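Local atomic coordinates of FAD-binding oxidoreductase (Gulosibacter chungangensis, PDB entry 7PBI), a protein that carries covalently bound FAD and is probably an oxidoreductase of the vanillyl-alcohol oxidase type, with isoeugenol held against its flavin. Residues 150-155 and 381-386; 90-95 and 395-400; 275-280 and 430-435. One frame throughout, in Å; residues are numbered along the deposited sequence.

Interaction 1: residues 150-155 and 381-386; sequences PAELDW and RHSAAV. With FAD (flavin-adenine dinucleotide), chain K; H7Y (isoeugenol), chain L.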
loop_
_atom_site.group_PDB
_atom_site.type_symbol
_atom_site.label_atom_id
_atom_site.label_comp_id
_atom_site.label_asym_id
_atom_site.label_seq_id
_atom_site.Cartn_x
_atom_site.Cartn_y
_atom_site.Cartn_z
ATOM N N PRO B 150 -9.241 13.290 -9.174
ATOM C CA PRO B 150 -10.107 12.646 -10.150
ATOM C C PRO B 150 -9.282 12.001 -11.264
ATOM O O PRO B 150 -8.120 12.379 -11.450
ATOM C CB PRO B 150 -10.929 13.820 -10.690
ATOM C CG PRO B 150 -9.941 14.969 -10.667
ATOM C CD PRO B 150 -8.993 14.701 -9.506
ATOM N N ALA B 151 -9.921 11.046 -11.939
ATOM C CA ALA B 151 -9.554 10.518 -13.267
ATOM C C ALA B 151 -10.005 11.538 -14.321
ATOM O O ALA B 151 -10.498 12.629 -13.940
ATOM C CB ALA B 151 -10.197 9.160 -13.464
ATOM N N GLU B 152 -9.877 11.191 -15.603
ATOM C CA GLU B 152 -10.156 12.114 -16.730
ATOM C C GLU B 152 -11.626 12.532 -16.670
ATOM O O GLU B 152 -11.900 13.737 -16.791
ATOM C CB GLU B 152 -9.818 11.446 -18.061
ATOM C CG GLU B 152 -8.367 10.975 -18.157
ATOM C CD GLU B 152 -7.457 11.736 -19.106
ATOM O OE1 GLU B 152 -7.950 12.661 -19.776
ATOM O OE2 GLU B 152 -6.249 11.396 -19.182
ATOM N N LEU B 153 -12.532 11.580 -16.450
ATOM C CA LEU B 153 -13.987 11.800 -16.643
ATOM C C LEU B 153 -14.692 11.856 -15.295
ATOM O O LEU B 153 -14.621 10.860 -14.550
ATOM C CB LEU B 153 -14.523 10.670 -17.518
ATOM C CG LEU B 153 -13.706 10.464 -18.785
ATOM C CD1 LEU B 153 -14.096 9.188 -19.502
ATOM C CD2 LEU B 153 -13.885 11.662 -19.683
ATOM N N ASP B 154 -15.378 12.967 -15.031
ATOM C CA ASP B 154 -15.932 13.280 -13.688
ATOM C C ASP B 154 -17.092 12.343 -13.331
ATOM O O ASP B 154 -17.430 12.310 -12.144
ATOM C CB ASP B 154 -16.331 14.752 -13.560
ATOM C CG ASP B 154 -17.187 15.324 -14.675
ATOM O OD1 ASP B 154 -17.880 14.544 -15.374
ATOM O OD2 ASP B 154 -17.143 16.558 -14.838
ATOM N N TRP B 155 -17.674 11.609 -14.285
ATOM C CA TRP B 155 -18.771 10.644 -13.998
ATOM C C TRP B 155 -18.225 9.342 -13.403
ATOM O O TRP B 155 -19.061 8.526 -12.961
ATOM C CB TRP B 155 -19.611 10.340 -15.236
ATOM C CG TRP B 155 -18.854 9.722 -16.366
ATOM C CD1 TRP B 155 -18.089 8.590 -16.370
ATOM C CD2 TRP B 155 -18.830 10.222 -17.704
ATOM N NE1 TRP B 155 -17.583 8.357 -17.625
ATOM C CE2 TRP B 155 -18.031 9.340 -18.466
ATOM C CE3 TRP B 155 -19.419 11.328 -18.324
ATOM C CZ2 TRP B 155 -17.809 9.534 -19.827
ATOM C CZ3 TRP B 155 -19.194 11.523 -19.667
ATOM C CH2 TRP B 155 -18.398 10.637 -20.401
ATOM N N ARG B 381 -15.020 16.908 -18.003
ATOM C CA ARG B 381 -15.271 15.904 -19.072
ATOM C C ARG B 381 -14.460 16.236 -20.324
ATOM O O ARG B 381 -14.735 15.628 -21.357
ATOM C CB ARG B 381 -16.740 15.884 -19.502
ATOM C CG ARG B 381 -17.711 15.677 -18.360
ATOM C CD ARG B 381 -19.124 15.548 -18.867
ATOM N NE ARG B 381 -19.991 15.131 -17.776
ATOM C CZ ARG B 381 -21.183 14.592 -17.944
ATOM N NH1 ARG B 381 -21.648 14.406 -19.169
ATOM N NH2 ARG B 381 -21.909 14.251 -16.894
ATOM N N HIS B 382 -13.499 17.156 -20.261
ATOM C CA HIS B 382 -12.782 17.637 -21.471
ATOM C C HIS B 382 -12.332 16.437 -22.305
ATOM O O HIS B 382 -12.629 16.440 -23.510
ATOM C CB HIS B 382 -11.664 18.617 -21.113
ATOM C CG HIS B 382 -12.196 19.926 -20.615
ATOM N ND1 HIS B 382 -13.164 20.649 -21.298
ATOM C CD2 HIS B 382 -11.913 20.644 -19.503
ATOM C CE1 HIS B 382 -13.449 21.748 -20.624
ATOM N NE2 HIS B 382 -12.691 21.774 -19.522
ATOM N N SER B 383 -11.755 15.404 -21.685
ATOM C CA SER B 383 -11.259 14.196 -22.401
ATOM C C SER B 383 -12.402 13.399 -23.053
ATOM O O SER B 383 -12.091 12.555 -23.919
ATOM C CB SER B 383 -10.426 13.310 -21.513
ATOM O OG SER B 383 -9.048 13.672 -21.597
ATOM N N ALA B 384 -13.668 13.637 -22.691
ATOM C CA ALA B 384 -14.825 12.932 -23.299
ATOM C C ALA B 384 -14.955 13.273 -24.789
ATOM O O ALA B 384 -15.641 12.521 -25.504
ATOM C CB ALA B 384 -16.104 13.253 -22.572
ATOM N N ALA B 385 -14.332 14.358 -25.255
ATOM C CA ALA B 385 -14.389 14.794 -26.671
ATOM C C ALA B 385 -13.819 13.716 -27.608
ATOM O O ALA B 385 -14.162 13.720 -28.802
ATOM C CB ALA B 385 -13.665 16.106 -26.845
ATOM N N VAL B 386 -12.983 12.809 -27.110
ATOM C CA VAL B 386 -12.371 11.768 -27.985
ATOM C C VAL B 386 -13.472 10.862 -28.559
ATOM O O VAL B 386 -13.196 10.168 -29.560
ATOM C CB VAL B 386 -11.289 10.938 -27.263
ATOM C CG1 VAL B 386 -10.177 11.800 -26.699
ATOM C CG2 VAL B 386 -11.882 10.053 -26.183
HETATM P PA FAD K . -17.131 0.889 -11.904
HETATM O O1A FAD K . -17.609 0.466 -13.257
HETATM O O2A FAD K . -18.194 1.209 -10.912
HETATM O O5B FAD K . -16.159 -0.218 -11.290
HETATM C C5B FAD K . -15.198 -0.904 -12.116
HETATM C C4B FAD K . -15.039 -2.310 -11.607
HETATM O O4B FAD K . -14.574 -2.280 -10.231
HETATM C C3B FAD K . -16.315 -3.155 -11.553
HETATM O O3B FAD K . -16.572 -3.811 -12.786
HETATM C C2B FAD K . -15.961 -4.164 -10.460
HETATM O O2B FAD K . -15.106 -5.180 -10.938
HETATM C C1B FAD K . -15.225 -3.274 -9.464
HETATM N N9A FAD K . -16.090 -2.608 -8.505
HETATM C C8A FAD K . -16.573 -1.333 -8.605
HETATM N N7A FAD K . -17.343 -0.989 -7.600
HETATM C C5A FAD K . -17.365 -2.113 -6.793
HETATM C C6A FAD K . -18.010 -2.373 -5.576
HETATM N N6A FAD K . -18.770 -1.480 -4.942
HETATM N N1A FAD K . -17.836 -3.605 -5.042
HETATM C C2A FAD K . -17.067 -4.486 -5.696
HETATM N N3A FAD K . -16.400 -4.340 -6.839
HETATM C C4A FAD K . -16.599 -3.117 -7.345
HETATM N N1 FAD K . -9.351 5.315 -15.703
HETATM C C2 FAD K . -8.459 5.775 -14.809
HETATM O O2 FAD K . -8.275 5.187 -13.742
HETATM N N3 FAD K . -7.748 6.909 -15.012
HETATM C C4 FAD K . -7.861 7.646 -16.155
HETATM O O4 FAD K . -7.201 8.669 -16.274
HETATM C C4X FAD K . -8.777 7.188 -17.139
HETATM N N5 FAD K . -8.903 7.867 -18.249
HETATM C C5X FAD K . -9.795 7.401 -19.173
HETATM C C6 FAD K . -9.944 8.135 -20.361
HETATM C C7 FAD K . -10.830 7.748 -21.336
HETATM C C7M FAD K . -10.954 8.570 -22.591
HETATM C C8 FAD K . -11.600 6.581 -21.144
HETATM C C8M FAD K . -12.561 6.124 -22.209
HETATM C C9 FAD K . -11.469 5.849 -19.988
HETATM C C9A FAD K . -10.572 6.239 -18.978
HETATM N N10 FAD K . -10.409 5.532 -17.783
HETATM C C10 FAD K . -9.509 5.984 -16.824
HETATM C "C1'" FAD K . -11.227 4.327 -17.511
HETATM C "C2'" FAD K . -12.558 4.670 -16.797
HETATM O "O2'" FAD K . -13.172 5.828 -17.399
HETATM C "C3'" FAD K . -12.415 4.969 -15.297
HETATM O "O3'" FAD K . -11.437 4.138 -14.692
HETATM C "C4'" FAD K . -13.719 4.860 -14.497
HETATM O "O4'" FAD K . -13.581 5.573 -13.267
HETATM C "C5'" FAD K . -14.112 3.446 -14.148
HETATM O "O5'" FAD K . -15.561 3.366 -14.070
HETATM P P FAD K . -16.301 3.575 -12.668
HETATM O O1P FAD K . -17.743 3.815 -12.988
HETATM O O2P FAD K . -15.573 4.580 -11.838
HETATM O O3P FAD K . -16.111 2.119 -12.021
HETATM C CAA H7Y L . -5.934 9.070 -21.019
HETATM C CAD H7Y L . -5.749 8.118 -19.865
HETATM C CAE H7Y L . -6.336 6.703 -19.967
HETATM C CAJ H7Y L . -6.183 5.821 -18.912
HETATM C CAH H7Y L . -5.316 6.222 -17.930
HETATM C CAF H7Y L . -6.849 4.591 -18.803
HETATM C CAG H7Y L . -6.639 3.782 -17.692
HETATM C CAK H7Y L . -5.770 4.206 -16.702
HETATM O OAC H7Y L . -5.542 3.453 -15.591
HETATM C CAL H7Y L . -5.103 5.434 -16.825
HETATM O OAI H7Y L . -4.240 5.847 -15.837
HETATM C CAB H7Y L . -3.671 7.200 -15.918
#
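D154 and R381 form a salt bridge in which R381 NE points to D154 OD1 at 3.3 Å. The bond uses the syn lone pair of the oxygen, is bent to 140° and lies 25° out of the guanidinium plane. Deeper in, S383 OG donates to E152 OE1, though the modelled separation is too short to be trusted in detail; the same oxygen also takes a salt bridge from R371. R381 runs extended from CG to NE (chi2 -175°), which carries its guanidinium past the carboxylate to W155. There the indole comes edge-on over the centre of the guanidinium face, W155 CE3 lying 3.7 Å from R381 CZ. With an alanine at D154, R381 would probably be left without its charged mate, its guanidinium freer to turn from the indole edge. A384 CB closes the packing, 4.0 Å from L153 CD2 and 4.1 Å from W155 CH2. L153 CD1 rests on the flavin at C8 and E152 CG lies beside N5. The contact thus borders the flavin site between the FAD-binding and C-terminal domains of an FAD-linked oxidase.

Interaction 2: residues 90-95 and 395-400; sequences LGYGGS and HFFYAP. With FAD (flavin-adenine dinucleotide), chain K; H7Y (isoeugenol), chain L.
The covalent flavin site, a histidyl linkage of the kind known from vanillyl-alcohol oxidase, lies where L90, G91 and Y92 meet H395 and F397. H395 NE2 is bonded to C8M of the isoalloxazine, and the adjoining CE1-ND1 edge of the imidazole faces the loop, with H395 ND1 3.2 Å from G91 CA. A CB on G91 would probably run into H395 ND1 and F397 CE2, and the positive phi of G91 (86°) favours glycine as well. G91 O receives a weak but nearly straight bond from F397 N, 3.3 Å long. Beside it the rings of Y92 and F397 are near parallel, 28° apart, yet slid so far that they barely overlap: the centroids are 4.8 Å apart, and F397 CD2 sits over the rim of one tyrosine face. R477, another FAD-binding residue, packs on Y92. F397 leans on both bound groups, isoeugenol CAF lying over one face of its ring near the rim, while flavin C9 meets the ring edge in plane, 3.5 Å from F397 CZ.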
loop_
_atom_site.group_PDB
_atom_site.type_symbol
_atom_site.label_atom_id
_atom_site.label_comp_id
_atom_site.label_asym_id
_atom_site.label_seq_id
_atom_site.Cartn_x
_atom_site.Cartn_y
_atom_site.Cartn_z
ATOM N N LEU B 90 -15.427 2.223 -18.930
ATOM C CA LEU B 90 -15.248 2.256 -20.406
ATOM C C LEU B 90 -13.796 1.917 -20.754
ATOM O O LEU B 90 -12.899 2.404 -20.058
ATOM C CB LEU B 90 -15.611 3.650 -20.920
ATOM C CG LEU B 90 -17.056 4.081 -20.697
ATOM C CD1 LEU B 90 -17.153 5.600 -20.631
ATOM C CD2 LEU B 90 -17.958 3.509 -21.782
ATOM N N GLY B 91 -13.584 1.149 -21.821
ATOM C CA GLY B 91 -12.250 0.690 -22.260
ATOM C C GLY B 91 -11.846 -0.592 -21.549
ATOM O O GLY B 91 -10.828 -1.183 -21.917
ATOM N N TYR B 92 -12.628 -1.017 -20.557
ATOM C CA TYR B 92 -12.364 -2.235 -19.756
ATOM C C TYR B 92 -13.611 -3.127 -19.668
ATOM O O TYR B 92 -13.515 -4.151 -18.989
ATOM C CB TYR B 92 -11.837 -1.807 -18.387
ATOM C CG TYR B 92 -10.528 -1.059 -18.434
ATOM C CD1 TYR B 92 -9.364 -1.688 -18.847
ATOM C CD2 TYR B 92 -10.436 0.268 -18.053
ATOM C CE1 TYR B 92 -8.145 -1.023 -18.883
ATOM C CE2 TYR B 92 -9.227 0.952 -18.089
ATOM C CZ TYR B 92 -8.072 0.302 -18.499
ATOM O OH TYR B 92 -6.862 0.935 -18.541
ATOM N N GLY B 93 -14.716 -2.790 -20.354
ATOM C CA GLY B 93 -15.963 -3.589 -20.361
ATOM C C GLY B 93 -17.179 -2.846 -19.811
ATOM O O GLY B 93 -18.265 -3.443 -19.752
ATOM N N GLY B 94 -17.029 -1.582 -19.429
ATOM C CA GLY B 94 -18.149 -0.760 -18.954
ATOM C C GLY B 94 -18.785 -1.367 -17.721
ATOM O O GLY B 94 -18.147 -1.362 -16.667
ATOM N N SER B 95 -20.023 -1.840 -17.841
ATOM C CA SER B 95 -20.790 -2.480 -16.743
ATOM C C SER B 95 -21.031 -3.959 -17.083
ATOM O O SER B 95 -21.720 -4.640 -16.287
ATOM C CB SER B 95 -22.084 -1.735 -16.459
ATOM O OG SER B 95 -22.913 -1.662 -17.615
ATOM N N HIS B 395 -12.875 3.339 -27.228
ATOM C CA HIS B 395 -11.518 2.807 -26.962
ATOM C C HIS B 395 -11.574 1.455 -26.244
ATOM O O HIS B 395 -12.674 0.985 -25.873
ATOM C CB HIS B 395 -10.706 3.843 -26.192
ATOM C CG HIS B 395 -11.384 4.296 -24.952
ATOM N ND1 HIS B 395 -11.795 3.402 -23.984
ATOM C CD2 HIS B 395 -11.736 5.533 -24.533
ATOM C CE1 HIS B 395 -12.373 4.065 -23.001
ATOM N NE2 HIS B 395 -12.318 5.403 -23.288
ATOM N N PHE B 396 -10.383 0.876 -26.073
ATOM C CA PHE B 396 -10.126 -0.542 -25.715
ATOM C C PHE B 396 -8.658 -0.680 -25.326
ATOM O O PHE B 396 -7.820 -0.917 -26.212
ATOM C CB PHE B 396 -10.440 -1.442 -26.908
ATOM C CG PHE B 396 -10.450 -2.908 -26.593
ATOM C CD1 PHE B 396 -11.499 -3.463 -25.876
ATOM C CD2 PHE B 396 -9.432 -3.735 -27.038
ATOM C CE1 PHE B 396 -11.526 -4.824 -25.602
ATOM C CE2 PHE B 396 -9.462 -5.095 -26.772
ATOM C CZ PHE B 396 -10.504 -5.635 -26.047
ATOM N N PHE B 397 -8.369 -0.534 -24.036
ATOM C CA PHE B 397 -7.029 -0.191 -23.509
ATOM C C PHE B 397 -6.051 -1.364 -23.598
ATOM O O PHE B 397 -6.378 -2.509 -23.256
ATOM C CB PHE B 397 -7.153 0.253 -22.062
ATOM C CG PHE B 397 -7.731 1.628 -21.901
ATOM C CD1 PHE B 397 -7.053 2.730 -22.378
ATOM C CD2 PHE B 397 -8.931 1.823 -21.242
ATOM C CE1 PHE B 397 -7.571 4.001 -22.213
ATOM C CE2 PHE B 397 -9.451 3.095 -21.074
ATOM C CZ PHE B 397 -8.772 4.183 -21.567
ATOM N N TYR B 398 -4.847 -1.047 -24.054
ATOM C CA TYR B 398 -3.613 -1.836 -23.860
ATOM C C TYR B 398 -2.696 -1.010 -22.951
ATOM O O TYR B 398 -2.200 0.034 -23.407
ATOM C CB TYR B 398 -2.987 -2.136 -25.220
ATOM C CG TYR B 398 -1.586 -2.684 -25.151
ATOM C CD1 TYR B 398 -1.334 -3.914 -24.568
ATOM C CD2 TYR B 398 -0.508 -1.977 -25.654
ATOM C CE1 TYR B 398 -0.052 -4.438 -24.501
ATOM C CE2 TYR B 398 0.779 -2.486 -25.603
ATOM C CZ TYR B 398 1.009 -3.717 -25.015
ATOM O OH TYR B 398 2.267 -4.230 -24.931
ATOM N N ALA B 399 -2.499 -1.419 -21.697
ATOM C CA ALA B 399 -1.792 -0.593 -20.691
ATOM C C ALA B 399 -0.675 -1.379 -20.008
ATOM O O ALA B 399 -0.796 -1.710 -18.832
ATOM C CB ALA B 399 -2.794 -0.080 -19.690
ATOM N N PRO B 400 0.456 -1.671 -20.693
ATOM C CA PRO B 400 1.568 -2.359 -20.050
ATOM C C PRO B 400 2.343 -1.445 -19.095
ATOM O O PRO B 400 2.302 -0.250 -19.237
ATOM C CB PRO B 400 2.442 -2.808 -21.221
ATOM C CG PRO B 400 2.179 -1.778 -22.292
ATOM C CD PRO B 400 0.731 -1.371 -22.106
HETATM P PA FAD K . -17.131 0.889 -11.904
HETATM O O1A FAD K . -17.609 0.466 -13.257
HETATM O O2A FAD K . -18.194 1.209 -10.912
HETATM O O5B FAD K . -16.159 -0.218 -11.290
HETATM C C5B FAD K . -15.198 -0.904 -12.116
HETATM C C4B FAD K . -15.039 -2.310 -11.607
HETATM O O4B FAD K . -14.574 -2.280 -10.231
HETATM C C3B FAD K . -16.315 -3.155 -11.553
HETATM O O3B FAD K . -16.572 -3.811 -12.786
HETATM C C2B FAD K . -15.961 -4.164 -10.460
HETATM O O2B FAD K . -15.106 -5.180 -10.938
HETATM C C1B FAD K . -15.225 -3.274 -9.464
HETATM N N9A FAD K . -16.090 -2.608 -8.505
HETATM C C8A FAD K . -16.573 -1.333 -8.605
HETATM N N7A FAD K . -17.343 -0.989 -7.600
HETATM C C5A FAD K . -17.365 -2.113 -6.793
HETATM C C6A FAD K . -18.010 -2.373 -5.576
HETATM N N6A FAD K . -18.770 -1.480 -4.942
HETATM N N1A FAD K . -17.836 -3.605 -5.042
HETATM C C2A FAD K . -17.067 -4.486 -5.696
HETATM N N3A FAD K . -16.400 -4.340 -6.839
HETATM C C4A FAD K . -16.599 -3.117 -7.345
HETATM N N1 FAD K . -9.351 5.315 -15.703
HETATM C C2 FAD K . -8.459 5.775 -14.809
HETATM O O2 FAD K . -8.275 5.187 -13.742
HETATM N N3 FAD K . -7.748 6.909 -15.012
HETATM C C4 FAD K . -7.861 7.646 -16.155
HETATM O O4 FAD K . -7.201 8.669 -16.274
HETATM C C4X FAD K . -8.777 7.188 -17.139
HETATM N N5 FAD K . -8.903 7.867 -18.249
HETATM C C5X FAD K . -9.795 7.401 -19.173
HETATM C C6 FAD K . -9.944 8.135 -20.361
HETATM C C7 FAD K . -10.830 7.748 -21.336
HETATM C C7M FAD K . -10.954 8.570 -22.591
HETATM C C8 FAD K . -11.600 6.581 -21.144
HETATM C C8M FAD K . -12.561 6.124 -22.209
HETATM C C9 FAD K . -11.469 5.849 -19.988
HETATM C C9A FAD K . -10.572 6.239 -18.978
HETATM N N10 FAD K . -10.409 5.532 -17.783
HETATM C C10 FAD K . -9.509 5.984 -16.824
HETATM C "C1'" FAD K . -11.227 4.327 -17.511
HETATM C "C2'" FAD K . -12.558 4.670 -16.797
HETATM O "O2'" FAD K . -13.172 5.828 -17.399
HETATM C "C3'" FAD K . -12.415 4.969 -15.297
HETATM O "O3'" FAD K . -11.437 4.138 -14.692
HETATM C "C4'" FAD K . -13.719 4.860 -14.497
HETATM O "O4'" FAD K . -13.581 5.573 -13.267
HETATM C "C5'" FAD K . -14.112 3.446 -14.148
HETATM O "O5'" FAD K . -15.561 3.366 -14.070
HETATM P P FAD K . -16.301 3.575 -12.668
HETATM O O1P FAD K . -17.743 3.815 -12.988
HETATM O O2P FAD K . -15.573 4.580 -11.838
HETATM O O3P FAD K . -16.111 2.119 -12.021
HETATM C CAA H7Y L . -5.934 9.070 -21.019
HETATM C CAD H7Y L . -5.749 8.118 -19.865
HETATM C CAE H7Y L . -6.336 6.703 -19.967
HETATM C CAJ H7Y L . -6.183 5.821 -18.912
HETATM C CAH H7Y L . -5.316 6.222 -17.930
HETATM C CAF H7Y L . -6.849 4.591 -18.803
HETATM C CAG H7Y L . -6.639 3.782 -17.692
HETATM C CAK H7Y L . -5.770 4.206 -16.702
HETATM O OAC H7Y L . -5.542 3.453 -15.591
HETATM C CAL H7Y L . -5.103 5.434 -16.825
HETATM O OAI H7Y L . -4.240 5.847 -15.837
HETATM C CAB H7Y L . -3.671 7.200 -15.918
#

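Interaction 3: residues 275-280 and 430-435; sequences APIVRN and QFIIGL. With H7Y (isoeugenol), chain L.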
loop_
_atom_site.group_PDB
_atom_site.type_symbol
_atom_site.label_atom_id
_atom_site.label_comp_id
_atom_site.label_asym_id
_atom_site.label_seq_id
_atom_site.Cartn_x
_atom_site.Cartn_y
_atom_site.Cartn_z
ATOM N N ALA B 275 3.328 12.830 -11.050
ATOM C CA ALA B 275 3.791 12.155 -12.281
ATOM C C ALA B 275 3.309 12.957 -13.477
ATOM O O ALA B 275 2.112 13.019 -13.711
ATOM C CB ALA B 275 3.270 10.744 -12.357
ATOM N N PRO B 276 4.197 13.585 -14.272
ATOM C CA PRO B 276 3.765 14.187 -15.520
ATOM C C PRO B 276 3.362 13.056 -16.469
ATOM O O PRO B 276 3.797 11.927 -16.269
ATOM C CB PRO B 276 4.998 14.940 -16.027
ATOM C CG PRO B 276 6.147 14.156 -15.446
ATOM C CD PRO B 276 5.650 13.694 -14.089
ATOM N N ILE B 277 2.545 13.410 -17.456
ATOM C CA ILE B 277 2.146 12.550 -18.602
ATOM C C ILE B 277 2.945 12.976 -19.834
ATOM O O ILE B 277 3.368 14.143 -19.907
ATOM C CB ILE B 277 0.639 12.701 -18.839
ATOM C CG1 ILE B 277 0.288 14.142 -19.230
ATOM C CG2 ILE B 277 -0.107 12.222 -17.601
ATOM C CD1 ILE B 277 -1.177 14.401 -19.439
ATOM N N VAL B 278 3.116 12.067 -20.778
ATOM C CA VAL B 278 3.736 12.362 -22.096
ATOM C C VAL B 278 2.751 11.879 -23.157
ATOM O O VAL B 278 2.652 10.661 -23.371
ATOM C CB VAL B 278 5.118 11.698 -22.231
ATOM C CG1 VAL B 278 5.906 12.275 -23.401
ATOM C CG2 VAL B 278 5.908 11.786 -20.930
ATOM N N ARG B 279 2.004 12.812 -23.741
ATOM C CA ARG B 279 0.958 12.531 -24.755
ATOM C C ARG B 279 1.549 12.702 -26.152
ATOM O O ARG B 279 2.381 13.595 -26.330
ATOM C CB ARG B 279 -0.188 13.531 -24.644
ATOM C CG ARG B 279 -1.247 13.223 -23.597
ATOM C CD ARG B 279 -2.557 13.657 -24.232
ATOM N NE ARG B 279 -3.634 14.247 -23.448
ATOM C CZ ARG B 279 -4.501 13.558 -22.713
ATOM N NH1 ARG B 279 -4.380 12.247 -22.591
ATOM N NH2 ARG B 279 -5.481 14.181 -22.082
ATOM N N ASN B 280 1.080 11.909 -27.110
ATOM C CA ASN B 280 1.363 12.138 -28.546
ATOM C C ASN B 280 0.363 13.176 -29.062
ATOM O O ASN B 280 -0.561 13.572 -28.320
ATOM C CB ASN B 280 1.378 10.837 -29.355
ATOM C CG ASN B 280 0.002 10.310 -29.690
ATOM O OD1 ASN B 280 -0.981 10.709 -29.078
ATOM N ND2 ASN B 280 -0.075 9.418 -30.661
ATOM N N GLN B 430 -0.150 7.775 -24.421
ATOM C CA GLN B 430 0.140 8.578 -23.209
ATOM C C GLN B 430 1.039 7.760 -22.282
ATOM O O GLN B 430 0.580 6.708 -21.800
ATOM C CB GLN B 430 -1.166 8.982 -22.532
ATOM C CG GLN B 430 -0.979 9.589 -21.153
ATOM C CD GLN B 430 -2.143 10.462 -20.744
ATOM O OE1 GLN B 430 -2.964 10.102 -19.896
ATOM N NE2 GLN B 430 -2.214 11.642 -21.339
ATOM N N PHE B 431 2.273 8.220 -22.063
ATOM C CA PHE B 431 3.197 7.673 -21.042
ATOM C C PHE B 431 3.033 8.492 -19.770
ATOM O O PHE B 431 2.842 9.708 -19.829
ATOM C CB PHE B 431 4.637 7.663 -21.541
ATOM C CG PHE B 431 4.821 6.840 -22.785
ATOM C CD1 PHE B 431 4.459 7.339 -24.027
ATOM C CD2 PHE B 431 5.340 5.558 -22.713
ATOM C CE1 PHE B 431 4.620 6.570 -25.170
ATOM C CE2 PHE B 431 5.498 4.790 -23.857
ATOM C CZ PHE B 431 5.132 5.293 -25.084
ATOM N N ILE B 432 3.026 7.793 -18.645
ATOM C CA ILE B 432 2.999 8.376 -17.279
ATOM C C ILE B 432 4.123 7.721 -16.512
ATOM O O ILE B 432 4.149 6.472 -16.494
ATOM C CB ILE B 432 1.688 8.090 -16.550
ATOM C CG1 ILE B 432 0.478 8.569 -17.352
ATOM C CG2 ILE B 432 1.765 8.685 -15.152
ATOM C CD1 ILE B 432 -0.826 8.452 -16.605
ATOM N N ILE B 433 4.977 8.520 -15.885
ATOM C CA ILE B 433 6.138 7.951 -15.156
ATOM C C ILE B 433 5.914 8.144 -13.667
ATOM O O ILE B 433 5.876 9.296 -13.198
ATOM C CB ILE B 433 7.438 8.518 -15.719
ATOM C CG1 ILE B 433 7.455 8.193 -17.213
ATOM C CG2 ILE B 433 8.657 7.958 -15.006
ATOM C CD1 ILE B 433 7.516 9.416 -18.067
ATOM N N GLY B 434 5.701 7.009 -13.008
ATOM C CA GLY B 434 5.145 6.938 -11.656
ATOM C C GLY B 434 6.115 7.557 -10.687
ATOM O O GLY B 434 5.774 8.576 -10.065
ATOM N N LEU B 435 7.309 6.980 -10.622
ATOM C CA LEU B 435 8.337 7.284 -9.599
ATOM C C LEU B 435 9.553 6.430 -9.944
ATOM O O LEU B 435 10.633 7.008 -10.186
ATOM C CB LEU B 435 7.780 6.957 -8.209
ATOM C CG LEU B 435 8.544 7.571 -7.038
ATOM C CD1 LEU B 435 8.437 9.087 -7.050
ATOM C CD2 LEU B 435 8.023 7.023 -5.720
HETATM C CAA H7Y L . -5.934 9.070 -21.019
HETATM C CAD H7Y L . -5.749 8.118 -19.865
HETATM C CAE H7Y L . -6.336 6.703 -19.967
HETATM C CAJ H7Y L . -6.183 5.821 -18.912
HETATM C CAH H7Y L . -5.316 6.222 -17.930
HETATM C CAF H7Y L . -6.849 4.591 -18.803
HETATM C CAG H7Y L . -6.639 3.782 -17.692
HETATM C CAK H7Y L . -5.770 4.206 -16.702
HETATM O OAC H7Y L . -5.542 3.453 -15.591
HETATM C CAL H7Y L . -5.103 5.434 -16.825
HETATM O OAI H7Y L . -4.240 5.847 -15.837
HETATM C CAB H7Y L . -3.671 7.200 -15.918
#
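F431 turns a ring edge to V278, whose O lies close to the ring plane 3.8 Å from F431 CD1, while H440 of the next strand stacks on the same ring. Another two flat groups, the R279 guanidinium and the Q430 amide, stand with planes only 17° apart; isoeugenol CAA is at the guanidinium edge. V278 and R279 on strand 277-280 face F431 and Q430 on the antiparallel strand 426-433, the two strands being neighbours in the middle of the eight-stranded antiparallel sheet. V278 and F431 form the hydrogen-bonded pair, V278 N to F431 O at 2.6 Å and F431 N to V278 O at 2.8 Å. I277 with I432 and R279 with Q430 are the non-hydrogen-bonded pairs flanking it. These two pairs put their side chains on the face toward isoeugenol; V278 and F431 put theirs on the other, where I258 of helix 255-266 packs on V278. R279 NH1 and Q430 NE2 are both donors as modelled, so no hydrogen bond joins them; the stronger partner of R279 is D284, bound at NE, and F283 adds a cation-pi contact. Q430, with CG anti to the backbone N (chi1 169°), extends toward the ligand and brings OE1 to 3.3 Å from isoeugenol CAA. I277 CG2 lies 3.7 Å from I432 CG1, the two side chains side by side, and CD1 of I432 reaches the methoxy carbon CAB of isoeugenol.

All three contacts touch isoeugenol, but only interactions 1 and 2 also touch the flavin. Interactions 1 and 2, with centres about 14 Å apart, meet directly through W155 CZ2 and L90 CD1 at 4.1 Å. Interaction 1 joins interaction 3 at the propenyl end of the ligand, where E152 OE2 lies 3.6 Å from Q430 OE1 and S383 OG lies 3.6 Å from R279 NH2. Interactions 2 and 3, with centres about 18 Å apart, reach the same large sheet but do not touch, their nearest atoms being about 7 Å apart. Isoeugenol is the link between them, and Y476 OH hydrogen-bonds to it.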